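Endo-1,4-beta-mannanase (Eisenia fetida, PDB 5Y6T) probably hydrolyses internal beta-1,4-mannosidic linkages in mannans, as a cold-adapted glycoside hydrolase family 5 enzyme from an earthworm. Local coordinates at residues G272-S277 / G302-S307; S278-P283 / T309-W314; F183-L188 / I199-L204; S206-Q211 / N247-A252. All coordinates share one frame; numbering follows the deposited sequence.

Interaction 1 (G272-S277 / G302-S307); sequences GAYTSS and GGDGRS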
loop_
_atom_site.group_PDB
_atom_site.type_symbol
_atom_site.label_atom_id
_atom_site.label_comp_id
_atom_site.label_asym_id
_atom_site.label_seq_id
_atom_site.Cartn_x
_atom_site.Cartn_y
_atom_site.Cartn_z
ATOM N N GLY A 272 17.622 5.593 -16.162
ATOM C CA GLY A 272 18.212 4.273 -16.329
ATOM C C GLY A 272 19.080 3.681 -15.240
ATOM O O GLY A 272 19.697 2.623 -15.441
ATOM N N ALA A 273 19.074 4.309 -14.056
ATOM C CA ALA A 273 19.772 3.806 -12.904
ATOM C C ALA A 273 18.933 3.870 -11.623
ATOM O O ALA A 273 18.256 4.853 -11.376
ATOM C CB ALA A 273 21.057 4.631 -12.660
ATOM N N TYR A 274 18.985 2.802 -10.856
ATOM C CA TYR A 274 18.436 2.849 -9.510
ATOM C C TYR A 274 19.376 3.659 -8.634
ATOM O O TYR A 274 20.603 3.750 -8.898
ATOM C CB TYR A 274 18.328 1.436 -8.965
ATOM C CG TYR A 274 17.194 0.632 -9.529
ATOM C CD1 TYR A 274 15.853 0.898 -9.174
ATOM C CD2 TYR A 274 17.436 -0.478 -10.352
ATOM C CE1 TYR A 274 14.820 0.093 -9.658
ATOM C CE2 TYR A 274 16.394 -1.244 -10.884
ATOM C CZ TYR A 274 15.115 -0.983 -10.521
ATOM O OH TYR A 274 14.088 -1.788 -10.940
ATOM N N THR A 275 18.829 4.265 -7.567
ATOM C CA THR A 275 19.667 4.690 -6.439
ATOM C C THR A 275 20.482 3.544 -5.873
ATOM O O THR A 275 20.061 2.360 -5.877
ATOM C CB THR A 275 18.777 5.240 -5.309
ATOM O OG1 THR A 275 17.711 4.318 -5.058
ATOM C CG2 THR A 275 18.196 6.596 -5.686
ATOM N N SER A 276 21.646 3.882 -5.325
ATOM C CA SER A 276 22.525 2.842 -4.771
ATOM C C SER A 276 21.910 2.195 -3.505
ATOM O O SER A 276 22.308 1.088 -3.139
ATOM C CB SER A 276 23.928 3.418 -4.529
ATOM O OG SER A 276 23.825 4.491 -3.589
ATOM N N SER A 277 20.912 2.858 -2.895
ATOM C CA SER A 277 20.226 2.380 -1.720
ATOM C C SER A 277 18.793 1.804 -2.049
ATOM O O SER A 277 18.018 1.537 -1.126
ATOM C CB SER A 277 20.116 3.507 -0.684
ATOM O OG SER A 277 19.491 4.643 -1.270
ATOM N N GLY A 302 10.363 -0.018 -15.656
ATOM C CA GLY A 302 10.834 1.052 -14.801
ATOM C C GLY A 302 12.064 0.714 -14.043
ATOM O O GLY A 302 12.328 1.302 -12.980
ATOM N N GLY A 303 12.868 -0.214 -14.567
ATOM C CA GLY A 303 14.134 -0.508 -14.021
ATOM C C GLY A 303 15.346 -0.076 -14.861
ATOM O O GLY A 303 15.268 0.787 -15.719
ATOM N N ASP A 304 16.452 -0.713 -14.586
ATOM C CA ASP A 304 17.766 -0.341 -15.148
ATOM C C ASP A 304 18.226 -1.360 -16.183
ATOM O O ASP A 304 19.444 -1.396 -16.504
ATOM C CB ASP A 304 18.814 -0.211 -14.002
ATOM C CG ASP A 304 19.156 -1.536 -13.344
ATOM O OD1 ASP A 304 18.410 -2.536 -13.519
ATOM O OD2 ASP A 304 20.128 -1.511 -12.569
ATOM N N GLY A 305 17.281 -2.199 -16.653
ATOM C CA GLY A 305 17.602 -3.344 -17.560
ATOM C C GLY A 305 17.532 -4.745 -16.948
ATOM O O GLY A 305 17.444 -5.745 -17.671
ATOM N N ARG A 306 17.575 -4.868 -15.606
ATOM C CA ARG A 306 17.490 -6.142 -14.997
ATOM C C ARG A 306 16.084 -6.707 -15.301
ATOM O O ARG A 306 15.155 -5.989 -15.576
ATOM C CB ARG A 306 17.728 -6.098 -13.490
ATOM C CG ARG A 306 16.724 -5.273 -12.712
ATOM C CD ARG A 306 17.197 -5.028 -11.273
ATOM N NE ARG A 306 18.423 -4.239 -11.292
ATOM C CZ ARG A 306 19.447 -4.362 -10.465
ATOM N NH1 ARG A 306 19.409 -5.190 -9.440
ATOM N NH2 ARG A 306 20.499 -3.576 -10.634
ATOM N N SER A 307 15.946 -8.022 -15.254
ATOM C CA SER A 307 14.705 -8.634 -15.660
ATOM C C SER A 307 13.735 -8.651 -14.480
ATOM O O SER A 307 14.164 -8.600 -13.303
ATOM C CB SER A 307 14.886 -10.057 -16.102
ATOM O OG SER A 307 15.227 -10.846 -15.016
HETATM O O HOH W 1 20.994 0.829 -11.571
#

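Interaction 2 (S278-P283 / T309-W314); sequences SPLLVP and TDQFDW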
loop_
_atom_site.group_PDB
_atom_site.type_symbol
_atom_site.label_atom_id
_atom_site.label_comp_id
_atom_site.label_asym_id
_atom_site.label_seq_id
_atom_site.Cartn_x
_atom_site.Cartn_y
_atom_site.Cartn_z
ATOM N N SER A 278 18.524 1.601 -3.342
ATOM C CA SER A 278 17.293 0.958 -3.802
ATOM C C SER A 278 17.124 -0.391 -3.140
ATOM O O SER A 278 18.124 -1.169 -3.070
ATOM C CB SER A 278 17.334 0.725 -5.310
ATOM O OG SER A 278 16.209 -0.062 -5.699
ATOM N N PRO A 279 15.868 -0.734 -2.757
ATOM C CA PRO A 279 15.674 -2.054 -2.197
ATOM C C PRO A 279 15.888 -3.190 -3.155
ATOM O O PRO A 279 16.044 -4.352 -2.690
ATOM C CB PRO A 279 14.255 -2.019 -1.648
ATOM C CG PRO A 279 13.530 -0.991 -2.495
ATOM C CD PRO A 279 14.603 0.048 -2.747
ATOM N N LEU A 280 15.912 -2.911 -4.453
ATOM C CA LEU A 280 16.342 -3.957 -5.383
ATOM C C LEU A 280 17.867 -4.109 -5.531
ATOM O O LEU A 280 18.327 -5.094 -6.123
ATOM C CB LEU A 280 15.713 -3.718 -6.731
ATOM C CG LEU A 280 14.226 -4.033 -6.855
ATOM C CD1 LEU A 280 13.697 -3.559 -8.186
ATOM C CD2 LEU A 280 13.948 -5.534 -6.703
ATOM N N LEU A 281 18.626 -3.257 -4.841
ATOM C CA LEU A 281 20.105 -3.294 -4.863
ATOM C C LEU A 281 20.767 -3.605 -3.564
ATOM O O LEU A 281 21.973 -3.948 -3.525
ATOM C CB LEU A 281 20.653 -1.972 -5.403
ATOM C CG LEU A 281 20.709 -1.832 -6.941
ATOM C CD1 LEU A 281 19.357 -1.870 -7.588
ATOM C CD2 LEU A 281 21.473 -0.562 -7.307
ATOM N N VAL A 282 20.045 -3.418 -2.440
ATOM C CA VAL A 282 20.583 -3.678 -1.113
ATOM C C VAL A 282 19.681 -4.677 -0.425
ATOM O O VAL A 282 18.459 -4.724 -0.705
ATOM C CB VAL A 282 20.720 -2.415 -0.267
ATOM C CG1 VAL A 282 21.574 -1.359 -0.978
ATOM C CG2 VAL A 282 19.371 -1.851 0.123
ATOM N N PRO A 283 20.241 -5.489 0.460
ATOM C CA PRO A 283 19.425 -6.374 1.300
ATOM C C PRO A 283 18.664 -5.608 2.356
ATOM O O PRO A 283 19.116 -4.566 2.823
ATOM C CB PRO A 283 20.422 -7.335 1.887
ATOM C CG PRO A 283 21.702 -6.586 1.898
ATOM C CD PRO A 283 21.684 -5.592 0.780
ATOM N N THR A 309 12.304 -11.241 -13.397
ATOM C CA THR A 309 12.643 -12.387 -12.556
ATOM C C THR A 309 13.751 -12.027 -11.579
ATOM O O THR A 309 13.748 -12.484 -10.440
ATOM C CB THR A 309 12.994 -13.582 -13.472
ATOM O OG1 THR A 309 11.781 -13.989 -14.148
ATOM C CG2 THR A 309 13.554 -14.715 -12.700
ATOM N N ASP A 310 14.758 -11.276 -12.058
ATOM C CA ASP A 310 15.816 -10.791 -11.182
ATOM C C ASP A 310 15.242 -9.990 -9.977
ATOM O O ASP A 310 15.746 -10.114 -8.847
ATOM C CB ASP A 310 16.770 -9.850 -11.917
ATOM C CG ASP A 310 17.683 -10.549 -12.914
ATOM O OD1 ASP A 310 17.934 -11.793 -12.801
ATOM O OD2 ASP A 310 18.063 -9.797 -13.850
ATOM N N GLN A 311 14.224 -9.191 -10.245
ATOM C CA GLN A 311 13.676 -8.331 -9.249
ATOM C C GLN A 311 12.901 -9.144 -8.211
ATOM O O GLN A 311 13.137 -9.005 -7.005
ATOM C CB GLN A 311 12.813 -7.294 -9.935
ATOM C CG GLN A 311 13.538 -6.322 -10.849
ATOM C CD GLN A 311 12.649 -5.462 -11.693
ATOM O OE1 GLN A 311 11.631 -5.932 -12.244
ATOM N NE2 GLN A 311 12.986 -4.167 -11.812
ATOM N N PHE A 312 11.989 -10.013 -8.640
ATOM C CA PHE A 312 11.279 -10.899 -7.677
ATOM C C PHE A 312 12.248 -11.780 -6.924
ATOM O O PHE A 312 12.096 -11.976 -5.673
ATOM C CB PHE A 312 10.256 -11.777 -8.336
ATOM C CG PHE A 312 8.946 -11.068 -8.616
ATOM C CD1 PHE A 312 8.755 -10.362 -9.786
ATOM C CD2 PHE A 312 7.889 -11.205 -7.720
ATOM C CE1 PHE A 312 7.544 -9.723 -10.058
ATOM C CE2 PHE A 312 6.674 -10.547 -7.948
ATOM C CZ PHE A 312 6.461 -9.854 -9.147
ATOM N N ASP A 313 13.280 -12.265 -7.609
ATOM C CA ASP A 313 14.261 -13.104 -6.945
ATOM C C ASP A 313 14.980 -12.347 -5.803
ATOM O O ASP A 313 15.238 -12.895 -4.757
ATOM C CB ASP A 313 15.293 -13.721 -7.941
ATOM C CG ASP A 313 16.084 -14.852 -7.294
ATOM O OD1 ASP A 313 15.490 -15.958 -7.135
ATOM O OD2 ASP A 313 17.226 -14.602 -6.823
ATOM N N TRP A 314 15.372 -11.125 -6.063
ATOM C CA TRP A 314 16.095 -10.308 -5.115
ATOM C C TRP A 314 15.208 -10.119 -3.892
ATOM O O TRP A 314 15.640 -10.264 -2.788
ATOM C CB TRP A 314 16.449 -8.973 -5.736
ATOM C CG TRP A 314 17.219 -8.098 -4.796
ATOM C CD1 TRP A 314 16.741 -7.161 -3.946
ATOM C CD2 TRP A 314 18.638 -8.156 -4.576
ATOM N NE1 TRP A 314 17.761 -6.647 -3.168
ATOM C CE2 TRP A 314 18.944 -7.230 -3.575
ATOM C CE3 TRP A 314 19.688 -8.931 -5.156
ATOM C CZ2 TRP A 314 20.291 -6.991 -3.123
ATOM C CZ3 TRP A 314 21.008 -8.714 -4.709
ATOM C CH2 TRP A 314 21.285 -7.772 -3.657
#

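Interaction 3 (F183-L188 / I199-L204); sequences FDTQPL and IPMQRL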
loop_
_atom_site.group_PDB
_atom_site.type_symbol
_atom_site.label_atom_id
_atom_site.label_comp_id
_atom_site.label_asym_id
_atom_site.label_seq_id
_atom_site.Cartn_x
_atom_site.Cartn_y
_atom_site.Cartn_z
ATOM N N PHE A 183 9.518 15.800 11.263
ATOM C CA PHE A 183 8.806 16.701 10.303
ATOM C C PHE A 183 9.758 17.373 9.339
ATOM O O PHE A 183 9.332 18.025 8.412
ATOM C CB PHE A 183 8.020 17.777 11.097
ATOM C CG PHE A 183 7.144 17.245 12.159
ATOM C CD1 PHE A 183 6.645 15.961 12.173
ATOM C CD2 PHE A 183 6.806 18.062 13.207
ATOM C CE1 PHE A 183 5.870 15.501 13.204
ATOM C CE2 PHE A 183 5.996 17.630 14.240
ATOM C CZ PHE A 183 5.560 16.310 14.258
ATOM N N ASP A 184 11.035 17.165 9.529
ATOM C CA ASP A 184 12.083 17.807 8.762
ATOM C C ASP A 184 12.257 16.963 7.510
ATOM O O ASP A 184 12.570 15.781 7.579
ATOM C CB ASP A 184 13.353 17.880 9.614
ATOM C CG ASP A 184 14.531 18.453 8.837
ATOM O OD1 ASP A 184 14.850 17.922 7.768
ATOM O OD2 ASP A 184 15.148 19.424 9.340
ATOM N N THR A 185 12.082 17.573 6.337
ATOM C CA THR A 185 12.252 16.920 5.054
ATOM C C THR A 185 13.533 17.273 4.237
ATOM O O THR A 185 13.583 17.030 3.048
ATOM C CB THR A 185 11.035 17.102 4.139
ATOM O OG1 THR A 185 10.827 18.498 3.927
ATOM C CG2 THR A 185 9.754 16.495 4.787
ATOM N N GLN A 186 14.543 17.773 4.928
ATOM C CA GLN A 186 15.847 18.003 4.296
ATOM C C GLN A 186 16.426 16.711 3.715
ATOM O O GLN A 186 16.981 16.741 2.624
ATOM C CB GLN A 186 16.821 18.762 5.192
ATOM C CG GLN A 186 16.395 20.191 5.458
ATOM C CD GLN A 186 16.392 21.078 4.229
ATOM O OE1 GLN A 186 16.561 20.617 3.092
ATOM N NE2 GLN A 186 16.207 22.388 4.450
ATOM N N PRO A 187 16.211 15.564 4.343
ATOM C CA PRO A 187 16.717 14.341 3.626
ATOM C C PRO A 187 16.090 14.026 2.281
ATOM O O PRO A 187 16.661 13.279 1.514
ATOM C CB PRO A 187 16.442 13.205 4.638
ATOM C CG PRO A 187 16.411 13.905 5.958
ATOM C CD PRO A 187 15.762 15.238 5.684
ATOM N N LEU A 188 14.930 14.604 2.001
ATOM C CA LEU A 188 14.279 14.536 0.735
ATOM C C LEU A 188 14.624 15.659 -0.256
ATOM O O LEU A 188 14.102 15.656 -1.363
ATOM C CB LEU A 188 12.722 14.484 0.903
ATOM C CG LEU A 188 12.248 13.388 1.857
ATOM C CD1 LEU A 188 10.730 13.294 1.935
ATOM C CD2 LEU A 188 12.851 12.001 1.523
ATOM N N ILE A 199 2.354 19.735 0.776
ATOM C CA ILE A 199 1.712 19.683 2.077
ATOM C C ILE A 199 2.796 19.356 3.083
ATOM O O ILE A 199 3.644 18.505 2.822
ATOM C CB ILE A 199 0.637 18.573 2.057
ATOM C CG1 ILE A 199 -0.444 18.900 1.022
ATOM C CG2 ILE A 199 -0.054 18.405 3.440
ATOM C CD1 ILE A 199 -1.509 17.824 0.857
ATOM N N PRO A 200 2.751 19.983 4.252
ATOM C CA PRO A 200 3.750 19.640 5.272
ATOM C C PRO A 200 3.750 18.199 5.641
ATOM O O PRO A 200 2.680 17.625 5.878
ATOM C CB PRO A 200 3.317 20.475 6.470
ATOM C CG PRO A 200 2.591 21.654 5.884
ATOM C CD PRO A 200 1.843 21.063 4.716
ATOM N N MET A 201 4.931 17.650 5.874
ATOM C CA MET A 201 5.046 16.282 6.341
ATOM C C MET A 201 4.245 15.971 7.582
ATOM O O MET A 201 3.560 14.921 7.655
ATOM C CB MET A 201 6.537 15.919 6.541
ATOM C CG MET A 201 6.717 14.482 7.043
ATOM S SD MET A 201 6.162 13.191 5.933
ATOM C CE MET A 201 7.548 13.102 4.808
ATOM N N GLN A 202 4.295 16.867 8.574
ATOM C CA GLN A 202 3.502 16.658 9.788
ATOM C C GLN A 202 2.027 16.406 9.518
ATOM O O GLN A 202 1.421 15.541 10.221
ATOM C CB GLN A 202 3.670 17.819 10.735
ATOM C CG GLN A 202 2.908 17.638 12.038
ATOM C CD GLN A 202 1.512 18.179 12.061
ATOM O OE1 GLN A 202 1.177 19.159 11.352
ATOM N NE2 GLN A 202 0.678 17.566 12.898
ATOM N N ARG A 203 1.423 17.108 8.519
ATOM C CA ARG A 203 0.005 16.915 8.230
ATOM C C ARG A 203 -0.270 15.543 7.581
ATOM O O ARG A 203 -1.288 14.901 7.876
ATOM C CB ARG A 203 -0.535 18.058 7.375
ATOM C CG ARG A 203 -0.497 19.408 8.071
ATOM C CD ARG A 203 -1.293 20.408 7.258
ATOM N NE ARG A 203 -1.448 21.740 7.869
ATOM C CZ ARG A 203 -2.419 22.074 8.731
ATOM N NH1 ARG A 203 -3.314 21.190 9.146
ATOM N NH2 ARG A 203 -2.510 23.319 9.154
ATOM N N LEU A 204 0.677 15.082 6.741
ATOM C CA LEU A 204 0.572 13.759 6.107
ATOM C C LEU A 204 0.677 12.662 7.137
ATOM O O LEU A 204 -0.143 11.713 7.159
ATOM C CB LEU A 204 1.599 13.571 5.015
ATOM C CG LEU A 204 1.435 14.588 3.865
ATOM C CD1 LEU A 204 2.590 14.448 2.873
ATOM C CD2 LEU A 204 0.105 14.435 3.131
#

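Interaction 4 (S206-Q211 / N247-A252); sequences SFINKQ and NCLIDA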
loop_
_atom_site.group_PDB
_atom_site.type_symbol
_atom_site.label_atom_id
_atom_site.label_comp_id
_atom_site.label_asym_id
_atom_site.label_seq_id
_atom_site.Cartn_x
_atom_site.Cartn_y
_atom_site.Cartn_z
ATOM N N SER A 206 0.116 12.992 10.394
ATOM C CA SER A 206 -1.094 13.047 11.247
ATOM C C SER A 206 -2.272 12.318 10.595
ATOM O O SER A 206 -2.944 11.537 11.233
ATOM C CB SER A 206 -1.399 14.518 11.587
ATOM O OG SER A 206 -2.525 14.572 12.463
ATOM N N PHE A 207 -2.488 12.588 9.294
ATOM C CA PHE A 207 -3.571 11.991 8.468
ATOM C C PHE A 207 -3.437 10.461 8.508
ATOM O O PHE A 207 -4.402 9.762 8.749
ATOM C CB PHE A 207 -3.481 12.596 7.043
ATOM C CG PHE A 207 -4.538 12.147 6.057
ATOM C CD1 PHE A 207 -5.826 12.675 6.108
ATOM C CD2 PHE A 207 -4.213 11.334 5.016
ATOM C CE1 PHE A 207 -6.741 12.381 5.133
ATOM C CE2 PHE A 207 -5.126 11.043 4.005
ATOM C CZ PHE A 207 -6.420 11.534 4.115
ATOM N N ILE A 208 -2.211 10.003 8.346
ATOM C CA ILE A 208 -1.913 8.612 8.366
ATOM C C ILE A 208 -2.127 8.004 9.762
ATOM O O ILE A 208 -2.712 6.892 9.897
ATOM C CB ILE A 208 -0.489 8.315 7.800
ATOM C CG1 ILE A 208 -0.478 8.667 6.287
ATOM C CG2 ILE A 208 -0.098 6.864 8.011
ATOM C CD1 ILE A 208 0.905 8.971 5.791
ATOM N N ASN A 209 -1.538 8.618 10.762
ATOM C CA ASN A 209 -1.621 8.136 12.123
ATOM C C ASN A 209 -3.081 7.964 12.555
ATOM O O ASN A 209 -3.461 6.928 13.101
ATOM C CB ASN A 209 -0.915 9.141 13.049
ATOM C CG ASN A 209 -1.120 8.817 14.554
ATOM O OD1 ASN A 209 -1.690 9.625 15.278
ATOM N ND2 ASN A 209 -0.635 7.645 15.006
ATOM N N LYS A 210 -3.906 8.981 12.313
ATOM C CA LYS A 210 -5.304 8.954 12.781
ATOM C C LYS A 210 -6.108 7.884 12.102
ATOM O O LYS A 210 -6.909 7.192 12.750
ATOM C CB LYS A 210 -5.987 10.335 12.731
ATOM C CG LYS A 210 -5.301 11.377 13.612
ATOM C CD LYS A 210 -5.824 12.805 13.408
ATOM C CE LYS A 210 -5.174 13.857 14.328
ATOM N NZ LYS A 210 -5.561 13.793 15.751
ATOM N N GLN A 211 -5.968 7.782 10.788
ATOM C CA GLN A 211 -6.689 6.717 10.069
ATOM C C GLN A 211 -6.193 5.319 10.363
ATOM O O GLN A 211 -6.991 4.398 10.515
ATOM C CB GLN A 211 -6.712 6.960 8.574
ATOM C CG GLN A 211 -7.556 8.149 8.214
ATOM C CD GLN A 211 -7.365 8.509 6.771
ATOM O OE1 GLN A 211 -8.055 7.974 5.884
ATOM N NE2 GLN A 211 -6.398 9.376 6.500
ATOM N N ASN A 247 7.174 6.264 16.403
ATOM C CA ASN A 247 7.394 7.505 17.086
ATOM C C ASN A 247 7.004 8.709 16.210
ATOM O O ASN A 247 6.333 9.577 16.724
ATOM C CB ASN A 247 8.842 7.657 17.528
ATOM C CG ASN A 247 9.064 8.936 18.266
ATOM O OD1 ASN A 247 8.701 9.057 19.443
ATOM N ND2 ASN A 247 9.596 9.926 17.570
ATOM N N CYS A 248 7.355 8.717 14.928
ATOM C CA CYS A 248 6.981 9.869 14.067
ATOM C C CYS A 248 5.460 9.984 13.863
ATOM O O CYS A 248 4.955 11.132 13.805
ATOM C CB CYS A 248 7.742 9.887 12.784
ATOM S SG CYS A 248 9.510 10.211 12.981
ATOM N N LEU A 249 4.784 8.878 13.589
ATOM C CA LEU A 249 3.297 8.876 13.351
ATOM C C LEU A 249 2.579 9.326 14.597
ATOM O O LEU A 249 1.722 10.173 14.553
ATOM C CB LEU A 249 2.765 7.543 12.937
ATOM C CG LEU A 249 3.235 7.121 11.543
ATOM C CD1 LEU A 249 2.625 5.845 11.095
ATOM C CD2 LEU A 249 2.930 8.198 10.503
ATOM N N ILE A 250 2.991 8.818 15.744
ATOM C CA ILE A 250 2.378 9.268 17.011
ATOM C C ILE A 250 2.698 10.711 17.344
ATOM O O ILE A 250 1.796 11.455 17.808
ATOM C CB ILE A 250 2.750 8.332 18.195
ATOM C CG1 ILE A 250 2.221 6.909 17.982
ATOM C CG2 ILE A 250 2.078 8.812 19.497
ATOM C CD1 ILE A 250 2.858 5.825 18.812
ATOM N N ASP A 251 3.935 11.146 17.086
ATOM C CA ASP A 251 4.331 12.537 17.324
ATOM C C ASP A 251 3.450 13.478 16.496
ATOM O O ASP A 251 2.891 14.483 17.020
ATOM C CB ASP A 251 5.780 12.759 17.023
ATOM C CG ASP A 251 6.340 13.964 17.750
ATOM O OD1 ASP A 251 5.509 14.703 18.316
ATOM O OD2 ASP A 251 7.577 14.163 17.716
ATOM N N ALA A 252 3.156 13.072 15.274
ATOM C CA ALA A 252 2.340 13.889 14.359
ATOM C C ALA A 252 0.872 13.897 14.667
ATOM O O ALA A 252 0.245 14.976 14.590
ATOM C CB ALA A 252 2.591 13.417 12.927
#

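Interaction 1 (G272-S277 / G302-S307)
Tyr274 lays its phenol ring beside the carboxylate of Asp304, with OD1 of Asp304 at the ring edge, 3.6 Å from CE2 of Tyr274, and the two planes 66° apart. The hydrogen-bearing rim of an aromatic ring is slightly positive, so a carboxylate oxygen near the ring plane is a favourable neighbour. Asp304 is itself held firmly. Arg306 grips Asp304 side-on, NE to OD1 at 2.8 Å and NH2 to OD2 at 2.9 Å, and the bend of the arginine at chi3 (64°) turns both nitrogens toward the carboxylate. The same NE lies 3.6 Å from Tyr274 CE2, guanidinium and ring being perpendicular. OD1 also accepts from the backbone N of Arg306, closing an Asx turn, and the two donors come from opposite faces of the carboxylate. The phenol oxygen of Tyr274 passes 3.3 Å from CA of Gly303, a residue with no side chain to obstruct it, and makes a weak hydrogen bond with Gln311. Between the loops a water accepts from Tyr274 N and donates to Asp304 OD2. Direct contact is thus van der Waals and electrostatic, with polar bridging left to one water; pairing with Arg306 would probably keep Asp304 ionised beside the aromatic edge.

Interaction 2 (S278-P283 / T309-W314)
In the (beta/alpha)8 barrel of this enzyme, the loop following strand 262-266 packs against helix 308-317, and Trp314 on that helix is the main point of contact. The indole NE1 of Trp314 donates to Val282 O at 3.2 Å with an N-H...O angle of 153°; the oxygen lies in the ring plane, although the donor stands above the plane of the carbonyl. Leu280 O sits over one face of the same indole, 3.4 Å from CE2 of Trp314 and nearer the ring's border than its middle, so the loop backbone meets both face and edge. Tryptophan suits the place because it combines a broad flat surface with one N-H. With CG anti to the backbone N (chi1 -179°), the ring reaches outward to the loop. Leu280 packs one turn earlier on the helix, against Gln311: its CD2 is 3.6 Å from Gln311 O and its CD1 is 3.7 Å from Gln311 NE2, whose amide donates to Ser299 O. The loop bend is set by an ST turn, Leu280 N to Ser278 OG at 3.1 Å. On the side of strand 293-297, Pro279 and Leu280 touch Ile295, while Phe312 turns from the loop toward helix 338-348 and strand 322-325.

Interaction 3 (F183-L188 / I199-L204)
In one of its two modelled conformers, Gln202 runs its aliphatic part along one face of the Phe183 ring: CG of Gln202 is 3.7 Å from the centroid of the Phe183 ring and only 12° off the normal, a CH-pi contact. Its CG sits opposite the backbone nitrogen (chi1 -178°), bringing CB and CG along the ring, while the bend at chi2 carries the amide onward so that NE2 can bond to Ala252 O. A flexible, partly aliphatic glutamine can serve both needs. Alongside, Met201 supplies the apolar side of the first helical turn, its CB 3.7 Å from Thr185 CG2 and its CE 4.3 Å from Leu188 CD1. Thr185 suits this border because its methyl faces Met201 while OG1 bonds to Ser173 O and Val176 N. Farther out, Asp184 shapes the loop: its OD1 accepts from Gln186 N at 2.9 Å in an Asx turn, and its OD2 bonds to Asp178 N. The whole is a long beta-to-alpha loop of the (beta/alpha)8 barrel, following its fourth parallel strand, folded back on the first turn of helix 201-218.

Interaction 4 (S206-Q211 / N247-A252)
Helices 206-211 and 247-252 meet nearly at right angles, their axes 8.0 Å apart at closest approach and crossing at -96°, with Ser206 near Ala252 and Asn209 near Leu249. Both are segments of outer helices of the (beta/alpha)8 barrel: helix 201-218 lies between strands 159-163 and 223-228 in sequence, and helix 246-253 between strands 223-228 and 262-266. Small residues permit the approach: Ala252 CB lies 3.6 Å from Ser206 N, and Ser206 CB lies 3.5 Å from Ala252 O. Asn209 projects across the interface and lies against the other backbone, its CG 3.1 Å from Leu249 O. The amide nitrogen is badly angled for Leu249 O but donates instead to Gly258 O and Asp255 O, in the connection after the second helix. Asparagine suits the site because its short amide lies against the Leu249 carbonyl while its nitrogen serves two further backbone oxygens. Leucine and isoleucine complete the apolar side of the crossing, Leu249 CD2 to Ile208 CG2 at 4.1 Å. Lys210 reaches Gly253 O, at the C-terminal end of helix 246-253, and Cys248 carries the disulfide to Cys182. On the face turned to helix 135-152 and Trp118, Gln211 bends back over the ring of Phe207, and its NE2 donates to Phe207 O at 3.0 Å, while OE1 takes the indole N-H of Trp118.

The four contacts form two clusters on the (beta/alpha)8 barrel. Interactions 3 and 4 come first along the chain, have centres 12 Å apart, share helix 201-218, and are joined by Gln202 to Ala252 and by the packing of Phe183 against Ala252. Interactions 1 and 2, 10 Å apart, interleave in sequence, and Tyr274 touches Leu280 and Gln311 between them. Centres of contacts in different clusters are 26 to 32 Å apart. The two clusters thus lie in separate sectors of the barrel, one on helix 201-218, with a loop and helix 246-253 against it, the other where the loop after strand 262-266 meets the loop after strand 293-297 and helix 308-317.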